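Local coordinates for protein acetyl-CoA acetyltransferase (Bacillus anthracis, PDB 3SS6) that probably catalyses the reversible condensation of two acetyl-CoA molecules into acetoacetyl-CoA and free coenzyme A, the reaction of the biosynthetic thiolases, at residues L32-L37 with L74-P79; L56-Q61 with A66-T71; T83-Q88 with I98-M103; Q104-V109 with V278-A283; I376-V381 with G386-I391. All blocks are in the same frame, centred on the assembly; numbering follows the deposited sequence.

Interaction 1: residues L32-L37 with L74-P79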
# COMPACT_ATOMS: atom_id res chain seq x y z
N LEU A 32 -18.58 -17.67 0.27
CA LEU A 32 -19.30 -18.01 1.49
C LEU A 32 -20.80 -18.11 1.21
O LEU A 32 -21.52 -18.89 1.83
CB LEU A 32 -19.01 -16.96 2.57
CG LEU A 32 -19.65 -17.13 3.95
CD1 LEU A 32 -19.44 -18.57 4.46
CD2 LEU A 32 -19.03 -16.11 4.93
N ALA A 33 -21.26 -17.32 0.23
CA ALA A 33 -22.68 -17.35 -0.14
C ALA A 33 -23.03 -18.57 -0.96
O ALA A 33 -24.11 -19.14 -0.79
CB ALA A 33 -23.07 -16.08 -0.91
N VAL A 34 -22.13 -18.98 -1.85
CA VAL A 34 -22.43 -20.04 -2.81
C VAL A 34 -23.06 -21.32 -2.23
O VAL A 34 -24.12 -21.72 -2.66
CB VAL A 34 -21.19 -20.37 -3.70
CG1 VAL A 34 -21.36 -21.74 -4.35
CG2 VAL A 34 -20.99 -19.27 -4.76
N PRO A 35 -22.40 -21.97 -1.25
CA PRO A 35 -22.96 -23.25 -0.80
C PRO A 35 -24.30 -23.10 -0.08
O PRO A 35 -25.11 -24.04 -0.08
CB PRO A 35 -21.89 -23.79 0.17
CG PRO A 35 -21.07 -22.60 0.55
CD PRO A 35 -21.11 -21.65 -0.62
N VAL A 36 -24.52 -21.93 0.51
CA VAL A 36 -25.77 -21.65 1.21
C VAL A 36 -26.90 -21.37 0.20
O VAL A 36 -28.04 -21.83 0.38
CB VAL A 36 -25.59 -20.51 2.23
CG1 VAL A 36 -26.88 -20.26 2.99
CG2 VAL A 36 -24.48 -20.89 3.21
N LEU A 37 -26.58 -20.63 -0.86
CA LEU A 37 -27.52 -20.46 -1.96
C LEU A 37 -27.92 -21.82 -2.53
O LEU A 37 -29.09 -22.09 -2.76
CB LEU A 37 -26.88 -19.66 -3.09
CG LEU A 37 -26.70 -18.17 -2.81
CD1 LEU A 37 -25.87 -17.53 -3.92
CD2 LEU A 37 -28.05 -17.47 -2.66
N LEU A 74 -24.12 -16.85 -10.25
CA LEU A 74 -23.38 -17.49 -11.34
C LEU A 74 -22.35 -18.48 -10.79
O LEU A 74 -22.19 -19.56 -11.34
CB LEU A 74 -22.67 -16.44 -12.19
CG LEU A 74 -23.54 -15.52 -13.04
CD1 LEU A 74 -22.68 -14.40 -13.62
CD2 LEU A 74 -24.24 -16.30 -14.15
N ALA A 75 -21.66 -18.10 -9.72
CA ALA A 75 -20.65 -19.00 -9.15
C ALA A 75 -21.28 -20.27 -8.57
O ALA A 75 -20.63 -21.33 -8.51
CB ALA A 75 -19.82 -18.28 -8.10
N ALA A 76 -22.54 -20.17 -8.16
CA ALA A 76 -23.29 -21.32 -7.64
C ALA A 76 -23.77 -22.24 -8.75
O ALA A 76 -24.35 -23.30 -8.48
CB ALA A 76 -24.48 -20.84 -6.81
N GLY A 77 -23.54 -21.84 -10.00
CA GLY A 77 -23.94 -22.62 -11.15
C GLY A 77 -25.37 -22.40 -11.61
O GLY A 77 -25.89 -23.16 -12.43
N PHE A 78 -26.02 -21.35 -11.10
CA PHE A 78 -27.39 -21.07 -11.49
C PHE A 78 -27.39 -20.57 -12.93
O PHE A 78 -26.40 -19.97 -13.38
CB PHE A 78 -28.03 -20.01 -10.56
CG PHE A 78 -28.23 -20.46 -9.13
CD1 PHE A 78 -28.07 -21.79 -8.76
CD2 PHE A 78 -28.59 -19.53 -8.15
CE1 PHE A 78 -28.26 -22.19 -7.43
CE2 PHE A 78 -28.79 -19.92 -6.82
CZ PHE A 78 -28.62 -21.26 -6.46
N PRO A 79 -28.49 -20.79 -13.67
CA PRO A 79 -28.57 -20.33 -15.07
C PRO A 79 -28.36 -18.83 -15.21
O PRO A 79 -28.58 -18.06 -14.26
CB PRO A 79 -30.01 -20.68 -15.48
CG PRO A 79 -30.41 -21.78 -14.57
CD PRO A 79 -29.70 -21.53 -13.27

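Interaction 2: residues L56-Q61 with A66-T71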
# COMPACT_ATOMS: atom_id res chain seq x y z
N LEU A 56 -28.97 -10.05 -2.15
CA LEU A 56 -28.13 -10.20 -0.96
C LEU A 56 -27.81 -8.88 -0.30
O LEU A 56 -27.43 -7.90 -0.98
CB LEU A 56 -26.80 -10.89 -1.31
CG LEU A 56 -26.84 -12.34 -1.77
CD1 LEU A 56 -25.42 -12.84 -1.99
CD2 LEU A 56 -27.54 -13.18 -0.71
N GLY A 57 -27.83 -8.86 1.03
CA GLY A 57 -27.42 -7.70 1.79
C GLY A 57 -25.93 -7.91 2.02
O GLY A 57 -25.51 -9.01 2.35
N HIS A 58 -25.12 -6.88 1.78
CA HIS A 58 -23.68 -6.99 1.96
C HIS A 58 -23.06 -5.64 2.34
O HIS A 58 -23.11 -4.70 1.56
CB HIS A 58 -23.08 -7.51 0.66
CG HIS A 58 -21.65 -7.93 0.76
ND1 HIS A 58 -20.86 -8.16 -0.35
CD2 HIS A 58 -20.86 -8.17 1.83
CE1 HIS A 58 -19.65 -8.51 0.03
NE2 HIS A 58 -19.62 -8.53 1.35
N CYS A 59 -22.53 -5.52 3.55
CA CYS A 59 -21.92 -4.27 4.00
C CYS A 59 -20.59 -3.81 3.40
O CYS A 59 -20.42 -2.65 3.08
CB CYS A 59 -21.83 -4.22 5.52
SG CYS A 59 -23.45 -4.21 6.30
N ILE A 60 -19.66 -4.74 3.23
CA ILE A 60 -18.36 -4.39 2.70
C ILE A 60 -18.20 -5.07 1.35
O ILE A 60 -17.51 -6.06 1.21
CB ILE A 60 -17.22 -4.86 3.63
CG1 ILE A 60 -17.45 -4.37 5.06
CG2 ILE A 60 -15.89 -4.40 3.10
CD1 ILE A 60 -16.41 -4.85 6.05
N GLN A 61 -18.84 -4.47 0.36
CA GLN A 61 -18.82 -4.97 -1.00
C GLN A 61 -17.43 -4.84 -1.60
O GLN A 61 -16.65 -4.02 -1.19
CB GLN A 61 -19.92 -4.33 -1.83
CG GLN A 61 -21.28 -4.75 -1.32
CD GLN A 61 -22.42 -3.97 -1.91
OE1 GLN A 61 -22.42 -3.63 -3.07
NE2 GLN A 61 -23.41 -3.67 -1.09
N ALA A 66 -17.93 -7.70 -8.06
CA ALA A 66 -18.97 -6.69 -8.28
C ALA A 66 -20.36 -7.29 -8.36
O ALA A 66 -20.59 -8.16 -9.12
CB ALA A 66 -18.67 -5.90 -9.50
N ASN A 67 -21.26 -6.72 -7.59
CA ASN A 67 -22.62 -7.21 -7.50
C ASN A 67 -22.52 -8.61 -6.90
O ASN A 67 -22.59 -9.58 -7.55
CB ASN A 67 -23.35 -7.26 -8.82
CG ASN A 67 -24.82 -7.58 -8.63
OD1 ASN A 67 -25.19 -7.95 -7.59
ND2 ASN A 67 -25.60 -7.41 -9.66
N THR A 68 -22.36 -8.65 -5.60
CA THR A 68 -22.18 -9.91 -4.94
C THR A 68 -23.25 -10.94 -5.24
O THR A 68 -22.96 -12.07 -5.40
CB THR A 68 -22.21 -9.73 -3.40
OG1 THR A 68 -21.47 -8.59 -3.04
CG2 THR A 68 -21.69 -10.96 -2.66
N ALA A 69 -24.48 -10.47 -5.31
CA ALA A 69 -25.62 -11.36 -5.56
C ALA A 69 -25.56 -12.05 -6.93
O ALA A 69 -25.71 -13.27 -7.03
CB ALA A 69 -26.92 -10.57 -5.41
N ARG A 70 -25.36 -11.27 -7.98
CA ARG A 70 -25.29 -11.83 -9.32
C ARG A 70 -24.08 -12.73 -9.44
O ARG A 70 -24.15 -13.81 -10.03
CB ARG A 70 -25.24 -10.72 -10.38
CG ARG A 70 -24.87 -11.21 -11.78
CD ARG A 70 -25.88 -12.19 -12.37
NE ARG A 70 -25.62 -12.35 -13.80
CZ ARG A 70 -26.37 -13.06 -14.64
NH1 ARG A 70 -27.46 -13.69 -14.19
NH2 ARG A 70 -26.05 -13.14 -15.93
N THR A 71 -22.96 -12.28 -8.88
CA THR A 71 -21.74 -13.05 -8.97
C THR A 71 -21.91 -14.39 -8.24
O THR A 71 -21.50 -15.42 -8.75
CB THR A 71 -20.53 -12.27 -8.44
OG1 THR A 71 -20.38 -11.05 -9.19
CG2 THR A 71 -19.25 -13.08 -8.58
O HOH W 1 -21.89 -5.69 -4.78

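Interaction 3: residues T83-Q88 with I98-M103. With K (potassium ion), chain F.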
# COMPACT_ATOMS: atom_id res chain seq x y z
N THR A 83 -30.96 -13.46 -12.31
CA THR A 83 -30.31 -12.19 -12.07
C THR A 83 -30.15 -11.94 -10.58
O THR A 83 -30.62 -12.72 -9.77
CB THR A 83 -31.09 -11.04 -12.73
OG1 THR A 83 -32.45 -11.03 -12.24
CG2 THR A 83 -31.14 -11.25 -14.25
N GLY A 84 -29.50 -10.84 -10.20
CA GLY A 84 -29.36 -10.55 -8.79
C GLY A 84 -28.95 -9.11 -8.59
O GLY A 84 -28.48 -8.45 -9.52
N TYR A 85 -29.14 -8.63 -7.37
CA TYR A 85 -28.62 -7.32 -6.97
C TYR A 85 -28.33 -7.30 -5.50
O TYR A 85 -28.80 -8.17 -4.75
CB TYR A 85 -29.53 -6.15 -7.39
CG TYR A 85 -30.91 -6.02 -6.76
CD1 TYR A 85 -31.16 -5.06 -5.80
CD2 TYR A 85 -31.96 -6.81 -7.19
CE1 TYR A 85 -32.45 -4.89 -5.27
CE2 TYR A 85 -33.24 -6.66 -6.66
CZ TYR A 85 -33.48 -5.69 -5.70
OH TYR A 85 -34.74 -5.53 -5.19
N THR A 86 -27.52 -6.33 -5.10
CA THR A 86 -26.92 -6.34 -3.78
C THR A 86 -27.31 -5.08 -3.03
O THR A 86 -27.38 -3.98 -3.62
CB THR A 86 -25.39 -6.51 -3.91
OG1 THR A 86 -25.11 -7.66 -4.73
CG2 THR A 86 -24.74 -6.72 -2.56
N ILE A 87 -27.60 -5.23 -1.74
CA ILE A 87 -28.16 -4.15 -0.94
C ILE A 87 -27.25 -3.75 0.23
O ILE A 87 -26.69 -4.61 0.92
CB ILE A 87 -29.56 -4.54 -0.42
CG1 ILE A 87 -30.56 -4.52 -1.59
CG2 ILE A 87 -30.01 -3.59 0.71
CD1 ILE A 87 -31.97 -4.93 -1.20
N GLN A 88 -27.15 -2.44 0.45
CA GLN A 88 -26.39 -1.93 1.57
C GLN A 88 -27.30 -1.04 2.42
O GLN A 88 -27.69 0.04 2.00
CB GLN A 88 -25.18 -1.10 1.11
CG GLN A 88 -23.86 -1.33 1.90
CD GLN A 88 -23.86 -0.73 3.29
OE1 GLN A 88 -24.87 -0.22 3.76
NE2 GLN A 88 -22.72 -0.79 3.96
N ILE A 98 -34.41 -9.45 2.34
CA ILE A 98 -35.63 -10.24 2.46
C ILE A 98 -36.86 -9.37 2.19
O ILE A 98 -37.80 -9.82 1.55
CB ILE A 98 -35.72 -10.88 3.86
CG1 ILE A 98 -34.61 -11.93 3.99
CG2 ILE A 98 -37.11 -11.48 4.09
CD1 ILE A 98 -34.33 -12.34 5.44
N MET A 99 -36.85 -8.14 2.70
CA MET A 99 -37.97 -7.22 2.47
C MET A 99 -38.13 -6.86 0.99
O MET A 99 -39.25 -6.81 0.48
CB MET A 99 -37.81 -5.96 3.32
CG MET A 99 -37.90 -6.27 4.81
SD MET A 99 -37.01 -5.08 5.84
CE MET A 99 -37.78 -3.54 5.31
N SER A 100 -37.00 -6.63 0.33
CA SER A 100 -37.01 -6.30 -1.09
C SER A 100 -37.50 -7.49 -1.91
O SER A 100 -38.23 -7.31 -2.90
CB SER A 100 -35.62 -5.85 -1.53
OG SER A 100 -35.32 -4.57 -0.98
N ALA A 101 -37.13 -8.70 -1.50
CA ALA A 101 -37.64 -9.91 -2.15
C ALA A 101 -39.16 -9.97 -1.97
O ALA A 101 -39.91 -10.27 -2.91
CB ALA A 101 -36.99 -11.16 -1.55
N ALA A 102 -39.61 -9.69 -0.75
CA ALA A 102 -41.05 -9.72 -0.49
C ALA A 102 -41.78 -8.70 -1.37
O ALA A 102 -42.86 -9.00 -1.91
CB ALA A 102 -41.33 -9.47 0.99
N MET A 103 -41.20 -7.52 -1.53
CA MET A 103 -41.82 -6.51 -2.38
C MET A 103 -41.98 -7.01 -3.80
O MET A 103 -43.04 -6.85 -4.40
CB MET A 103 -41.02 -5.20 -2.38
CG MET A 103 -40.99 -4.51 -1.02
SD MET A 103 -40.48 -2.76 -1.11
CE MET A 103 -38.77 -2.91 -1.62
K K F . -35.25 -3.00 -3.47

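Interaction 4: residues Q104-V109 with V278-A283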
# COMPACT_ATOMS: atom_id res chain seq x y z
N GLN A 104 -40.92 -7.60 -4.36
CA GLN A 104 -41.00 -8.12 -5.72
C GLN A 104 -42.09 -9.17 -5.83
O GLN A 104 -42.83 -9.21 -6.81
CB GLN A 104 -39.67 -8.72 -6.16
CG GLN A 104 -38.58 -7.68 -6.37
CD GLN A 104 -37.37 -8.24 -7.12
OE1 GLN A 104 -37.27 -9.45 -7.35
NE2 GLN A 104 -36.47 -7.36 -7.50
N ILE A 105 -42.19 -10.04 -4.83
CA ILE A 105 -43.19 -11.11 -4.87
C ILE A 105 -44.60 -10.55 -4.70
O ILE A 105 -45.52 -10.94 -5.42
CB ILE A 105 -42.89 -12.19 -3.82
CG1 ILE A 105 -41.56 -12.87 -4.18
CG2 ILE A 105 -44.06 -13.19 -3.71
CD1 ILE A 105 -40.96 -13.71 -3.05
N GLN A 106 -44.78 -9.63 -3.76
CA GLN A 106 -46.10 -9.04 -3.56
C GLN A 106 -46.62 -8.40 -4.85
O GLN A 106 -47.82 -8.50 -5.16
CB GLN A 106 -46.06 -7.98 -2.46
CG GLN A 106 -45.73 -8.51 -1.06
CD GLN A 106 -45.51 -7.35 -0.09
OE1 GLN A 106 -44.37 -7.06 0.31
NE2 GLN A 106 -46.59 -6.67 0.27
N LEU A 107 -45.73 -7.75 -5.58
CA LEU A 107 -46.09 -7.04 -6.80
C LEU A 107 -46.20 -7.93 -8.04
O LEU A 107 -46.70 -7.49 -9.08
CB LEU A 107 -45.08 -5.93 -7.07
CG LEU A 107 -45.22 -4.73 -6.13
CD1 LEU A 107 -44.04 -3.79 -6.32
CD2 LEU A 107 -46.53 -4.00 -6.43
N GLY A 108 -45.72 -9.17 -7.94
CA GLY A 108 -45.67 -10.04 -9.09
C GLY A 108 -44.51 -9.75 -10.02
O GLY A 108 -44.48 -10.24 -11.15
N VAL A 109 -43.56 -8.94 -9.56
CA VAL A 109 -42.31 -8.71 -10.29
C VAL A 109 -41.52 -10.03 -10.39
O VAL A 109 -40.94 -10.34 -11.44
CB VAL A 109 -41.44 -7.65 -9.59
CG1 VAL A 109 -40.01 -7.63 -10.16
CG2 VAL A 109 -42.10 -6.28 -9.71
N VAL A 278 -45.78 -11.26 7.38
CA VAL A 278 -46.99 -10.45 7.53
C VAL A 278 -46.76 -8.94 7.51
O VAL A 278 -47.71 -8.18 7.35
CB VAL A 278 -47.82 -10.84 8.78
CG1 VAL A 278 -48.32 -12.28 8.65
CG2 VAL A 278 -47.02 -10.65 10.04
N GLY A 279 -45.51 -8.50 7.67
CA GLY A 279 -45.20 -7.08 7.61
C GLY A 279 -43.74 -6.77 7.86
O GLY A 279 -42.98 -7.64 8.26
N TYR A 280 -43.35 -5.53 7.59
CA TYR A 280 -41.99 -5.08 7.86
C TYR A 280 -42.00 -3.57 7.98
O TYR A 280 -42.90 -2.91 7.45
CB TYR A 280 -41.00 -5.53 6.77
CG TYR A 280 -41.53 -5.40 5.36
CD1 TYR A 280 -41.44 -4.20 4.67
CD2 TYR A 280 -42.15 -6.48 4.73
CE1 TYR A 280 -41.95 -4.08 3.39
CE2 TYR A 280 -42.66 -6.37 3.46
CZ TYR A 280 -42.55 -5.16 2.79
OH TYR A 280 -43.06 -5.02 1.51
N SER A 281 -41.02 -3.02 8.69
CA SER A 281 -40.99 -1.59 8.93
C SER A 281 -39.57 -1.06 9.08
O SER A 281 -38.65 -1.80 9.45
CB SER A 281 -41.80 -1.27 10.18
OG SER A 281 -41.30 -2.01 11.27
N VAL A 282 -39.41 0.23 8.80
CA VAL A 282 -38.10 0.90 8.86
C VAL A 282 -38.28 2.25 9.54
O VAL A 282 -39.20 3.00 9.20
CB VAL A 282 -37.54 1.13 7.43
CG1 VAL A 282 -36.23 1.89 7.49
CG2 VAL A 282 -37.35 -0.21 6.71
N ALA A 283 -37.41 2.57 10.49
CA ALA A 283 -37.51 3.86 11.19
C ALA A 283 -36.14 4.51 11.32
O ALA A 283 -35.15 3.85 11.59
CB ALA A 283 -38.14 3.66 12.58

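Interaction 5: residues I376-V381 with G386-I391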
# COMPACT_ATOMS: atom_id res chain seq x y z
N ILE A 376 -41.05 -11.71 15.78
CA ILE A 376 -40.54 -10.41 15.36
C ILE A 376 -39.02 -10.50 15.32
O ILE A 376 -38.41 -10.92 16.29
CB ILE A 376 -40.92 -9.30 16.35
CG1 ILE A 376 -42.44 -9.18 16.46
CG2 ILE A 376 -40.31 -7.97 15.91
CD1 ILE A 376 -42.90 -8.19 17.55
N ALA A 377 -38.43 -10.09 14.19
CA ALA A 377 -36.98 -9.99 14.11
C ALA A 377 -36.64 -8.52 13.83
O ALA A 377 -37.23 -7.90 12.95
CB ALA A 377 -36.42 -10.88 13.01
N SER A 378 -35.69 -7.97 14.58
CA SER A 378 -35.40 -6.55 14.44
C SER A 378 -33.97 -6.25 14.83
O SER A 378 -33.40 -6.91 15.68
CB SER A 378 -36.36 -5.74 15.33
OG SER A 378 -36.16 -4.34 15.18
N LEU A 379 -33.40 -5.23 14.20
CA LEU A 379 -32.03 -4.86 14.56
C LEU A 379 -31.71 -3.41 14.29
O LEU A 379 -32.34 -2.79 13.43
CB LEU A 379 -31.02 -5.80 13.90
CG LEU A 379 -30.73 -5.74 12.40
CD1 LEU A 379 -29.70 -6.82 12.10
CD2 LEU A 379 -31.99 -5.95 11.57
N CYS A 380 -30.74 -2.88 15.03
CA CYS A 380 -30.28 -1.51 14.86
C CYS A 380 -29.31 -1.49 13.69
O CYS A 380 -28.83 -2.54 13.25
CB CYS A 380 -29.58 -0.99 16.13
SG CYS A 380 -28.04 -1.89 16.55
N VAL A 381 -29.05 -0.30 13.18
CA VAL A 381 -28.27 -0.12 11.97
C VAL A 381 -27.37 1.09 12.13
O VAL A 381 -27.84 2.16 12.51
CB VAL A 381 -29.21 0.13 10.77
CG1 VAL A 381 -28.41 0.35 9.49
CG2 VAL A 381 -30.20 -1.02 10.63
N GLY A 386 -33.59 1.62 12.32
CA GLY A 386 -34.10 0.38 12.88
C GLY A 386 -34.95 -0.30 11.82
O GLY A 386 -35.64 0.37 11.07
N VAL A 387 -34.89 -1.62 11.76
CA VAL A 387 -35.70 -2.37 10.81
C VAL A 387 -36.34 -3.53 11.55
O VAL A 387 -35.71 -4.12 12.43
CB VAL A 387 -34.83 -2.90 9.65
CG1 VAL A 387 -35.70 -3.62 8.62
CG2 VAL A 387 -34.08 -1.74 9.00
N ALA A 388 -37.60 -3.84 11.23
CA ALA A 388 -38.29 -4.96 11.87
C ALA A 388 -39.07 -5.78 10.85
O ALA A 388 -39.64 -5.24 9.89
CB ALA A 388 -39.21 -4.46 12.98
N LEU A 389 -39.10 -7.09 11.08
CA LEU A 389 -39.75 -8.03 10.19
C LEU A 389 -40.71 -8.88 11.03
O LEU A 389 -40.35 -9.36 12.10
CB LEU A 389 -38.69 -8.93 9.53
CG LEU A 389 -39.21 -9.96 8.53
CD1 LEU A 389 -39.90 -9.29 7.36
CD2 LEU A 389 -38.04 -10.83 8.05
N PHE A 390 -41.94 -9.03 10.54
CA PHE A 390 -43.01 -9.69 11.29
C PHE A 390 -43.42 -10.94 10.54
O PHE A 390 -43.79 -10.86 9.37
CB PHE A 390 -44.19 -8.74 11.47
CG PHE A 390 -43.84 -7.51 12.24
CD1 PHE A 390 -44.16 -7.40 13.59
CD2 PHE A 390 -43.15 -6.47 11.62
CE1 PHE A 390 -43.80 -6.26 14.31
CE2 PHE A 390 -42.78 -5.33 12.33
CZ PHE A 390 -43.12 -5.22 13.67
N ILE A 391 -43.31 -12.09 11.19
CA ILE A 391 -43.58 -13.36 10.52
C ILE A 391 -44.51 -14.26 11.33
O ILE A 391 -44.67 -14.09 12.54
CB ILE A 391 -42.28 -14.14 10.22
CG1 ILE A 391 -41.60 -14.56 11.52
CG2 ILE A 391 -41.33 -13.32 9.36
CD1 ILE A 391 -40.49 -15.56 11.30

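Interaction 1: residues L32-L37 with L74-P79
Val34 and Leu37 meet Ala75, Ala76 and Phe78 in a largely apolar contact between a helix and the end of another in the thiolase N-terminal domain, where helix 29-43 lies beside the turn that closes helix 68-75. That turn is a Schellman motif: Gly77 takes a positive phi of 86°, which glycine tolerates because no CB collides with the preceding carbonyl, and its N returns to Leu74 O. Val34 divides its branches between two alanines. With chi1 at 162°, CG1 lies opposite the backbone N and reaches Ala76 CA at 3.8 Å, while CG2, on the N side, meets Ala75 CB at 3.7 Å. Small methyls suit these places, since they let the two backbones approach until Val34 CA and Ala76 CA are 5.1 Å apart. Within helix 29-43 a kink falls at this level: Pro35 has no N-H to give the previous turn, and Val36 N makes only a weak bond to Ala33 O. Val36 and Leu37 also touch Val257 of strand 252-262. Ala75 also packs on Ile154 of a second subunit, so the contact reaches the subunit interface. Beyond the turn, Phe78 folds back so that Ala76 CB lies 4.0 Å above the centre of its ring. The rim of that ring faces helix 29-43: CZ lies 4.1 Å from Leu37 CB, and Leu37 O stands in the ring plane, 3.8 Å from Phe78 CZ.

Interaction 2: residues L56-Q61 with A66-T71
His58, which follows Leu56 and Gly57 of strand 53-57, reaches to Thr68, in the first turn of helix 68-75, inside the beta-alpha-beta unit 53-57, 68-75, 83-88. With CG opposite the backbone N (chi1 -169°), the ring is carried across to the helix. His58 CB is still 4.2 Å from Thr68 OG1; ND1 closes to 2.8 Å in a hydrogen bond, either partner being a possible donor. The hydroxyl lies in the ring plane, at the edge, and the two side chains cross at about a right angle. Thr68 CG2 lies 3.7 Å from His58 ND1, so the methyl packs beside the bond. The backbone beyond His58 curls over one ring face, placing Gln61 N 4.1 Å above its centre. Leu56, earlier on the strand, supplies the apolar half of the contact, its CG 4.0 Å from Ala69 CB; the small alanine admits the strand closely. Asn67 is the N-cap, OD1 accepting a weak bond from Arg70 N. Gln61 holds the turn with a nearly straight bond (171°) from NE2 to His58 O, in the plane of both groups. Gln61 OE1 accepts from a water at 2.7 Å, and that water in turn accepts from Thr68 N at 3.1 Å.

Interaction 3: residues T83-Q88 with I98-M103
A potassium site on the subunit interface joins Tyr85 of strand 83-88 to Ser100 of helix 93-107. The ion is bound by Ser100 OG at 2.9 Å and by Tyr85 OH at 3.1 Å, and the same two residues of a second subunit bind it as well. Neutral hydroxyl oxygens and long bonds of this kind suit a large, weakly polarising cation such as potassium. Tyr85 meets the ion at the edge of its ring, in the ring plane, rather than with a face. Its chi1 of 66° sets CG between the backbone N and carbonyl carbon, and from there the long ring spans the gap to the helix; strand and helix backbones stay well apart, Ile87 CA and Ser100 CA being 9.1 Å from each other. Ile87 fills the space beside the site: CD1, at the end of an extended chain, lies 3.4 Å from Ser100 OG and 3.8 Å from Ser100 CB. Ser100 OG has a further partner one turn earlier in its helix, a hydrogen bond with Gln96 NE2, which helps to fix its rotation. A thioether methyl borders the ion without binding it, Met103 CE being 4.0 Å away. Between strand and helix the chain passes Cys91, which is modified to S-hydroxycysteine in this crystal. Strand 83-88 is outermost in the sheet of its own subunit, and Thr86 and Gln88 pair antiparallel with a strand of the second subunit. A sheet that continues through edge strands from one subunit into the next, here with an ion beside the junction, is characteristic of the thiolase dimer.

Interaction 4: residues Q104-V109 with V278-A283
Tyr280 OH donates to Gln106 OE1 over 2.7 Å, the hydrogen bond that joins 104-109, at the end of helix 93-107, to 278-283 of strand 275-284. The hydroxyl oxygen lies in the plane of the amide carbonyl, on a lone pair, with a C=O...donor angle of 140°. Seen from the ring, Gln106 OE1 sits at the edge and in plane, 3.7 Å from Tyr280 CE2, and amide and ring planes are turned 77° against each other. The two side chains come from opposite directions. Gln106 is extended beyond CG, and Tyr280, its CG between the backbone N and the carbonyl carbon (chi1 42°), stands up from the sheet, so two long residues bridge backbones whose nearest CA atoms, those of Gln106 and Val278, are 11.2 Å apart. The ring passes Met99 and Met103 on the way, flexible thioether chains that fit against an aromatic. Just beyond Gln106 the helix closes in a Schellman motif at Gly108, whose N bonds to Ile105 O; the positive phi there asks for glycine. Val278 and Gly279 together face Phe390 in a classic beta bulge, next to the strand position that carries Tyr280. Gln106 also packs on Leu107 of a second subunit. The bond ties a helix of the N-terminal thiolase family region to a strand of the C-terminal one. Its short length and lone-pair direction suggest that it helps to hold the amide's rotation while satisfying the donor of a buried phenol.

Interaction 5: residues I376-V381 with G386-I391
Val387 O is gripped twice by the neighbouring strand, by Ser378 OG at 2.8 Å and by Leu379 N at 3.1 Å. The amide donor approaches nearly head-on to the carbonyl, whereas the hydroxyl comes from above its plane, 43° out, so the two donors reach the oxygen from different directions. Serine suits the place because OG, opposite its own backbone N (chi1 -177°), turns over to the next strand. The backbone pairing is antiparallel. Ala377 and Leu389 form a hydrogen-bonded pair, N to O at 2.9 Å from Ala377 to Leu389 and 2.8 Å in return, and Leu379 with Val387 form the next, closed by a longer 3.3 Å bond from Val387 N to Leu379 O. Between them Ser378 faces Ala388 as a non-hydrogen-bonded pair, CA atoms 4.2 Å apart, a closeness that small side chains allow. On the face with Ser378 and Ala388, Ile376 and Phe390 lie side by side, Ile376 CG1 3.8 Å from Phe390 CD1, with Ile376 CG2 over one face of the ring; helix 294-305 covers this face. The other carries Ala377, Leu379, Val387 and Leu389, whose aliphatic chains receive helix 93-107, with Val387 against Met95 and Met99. Near the turn, Val381 CG2 touches Val387 CG2 at 4.3 Å. The result is a beta hairpin in the sheet of the C-terminal half, with helices on both faces, as in the layered alpha-beta-alpha-beta-alpha thiolase fold.

Interactions 1 to 3 follow the N-terminal thiolase region: 1 and 2 share helix 68-75 with centres 12 Å apart and touch through Ala33 and Leu56, and strand 83-88 of interaction 3 pairs with strand 53-57 of interaction 2 in the N-terminal sheet. Helix 93-107 is shared by interactions 3 and 4, 10 Å apart, and packs on the C-terminal strands. Interaction 5 comes last; its strand 385-393 adjoins strand 275-284 of interaction 4 in the C-terminal sheet, while interactions 1 and 5 are 26 Å apart on opposite sides of the chain's centre. Helix 93-107 thus connects the two family regions, and interactions 1 to 4 all touch the second subunit, joining fold and dimer.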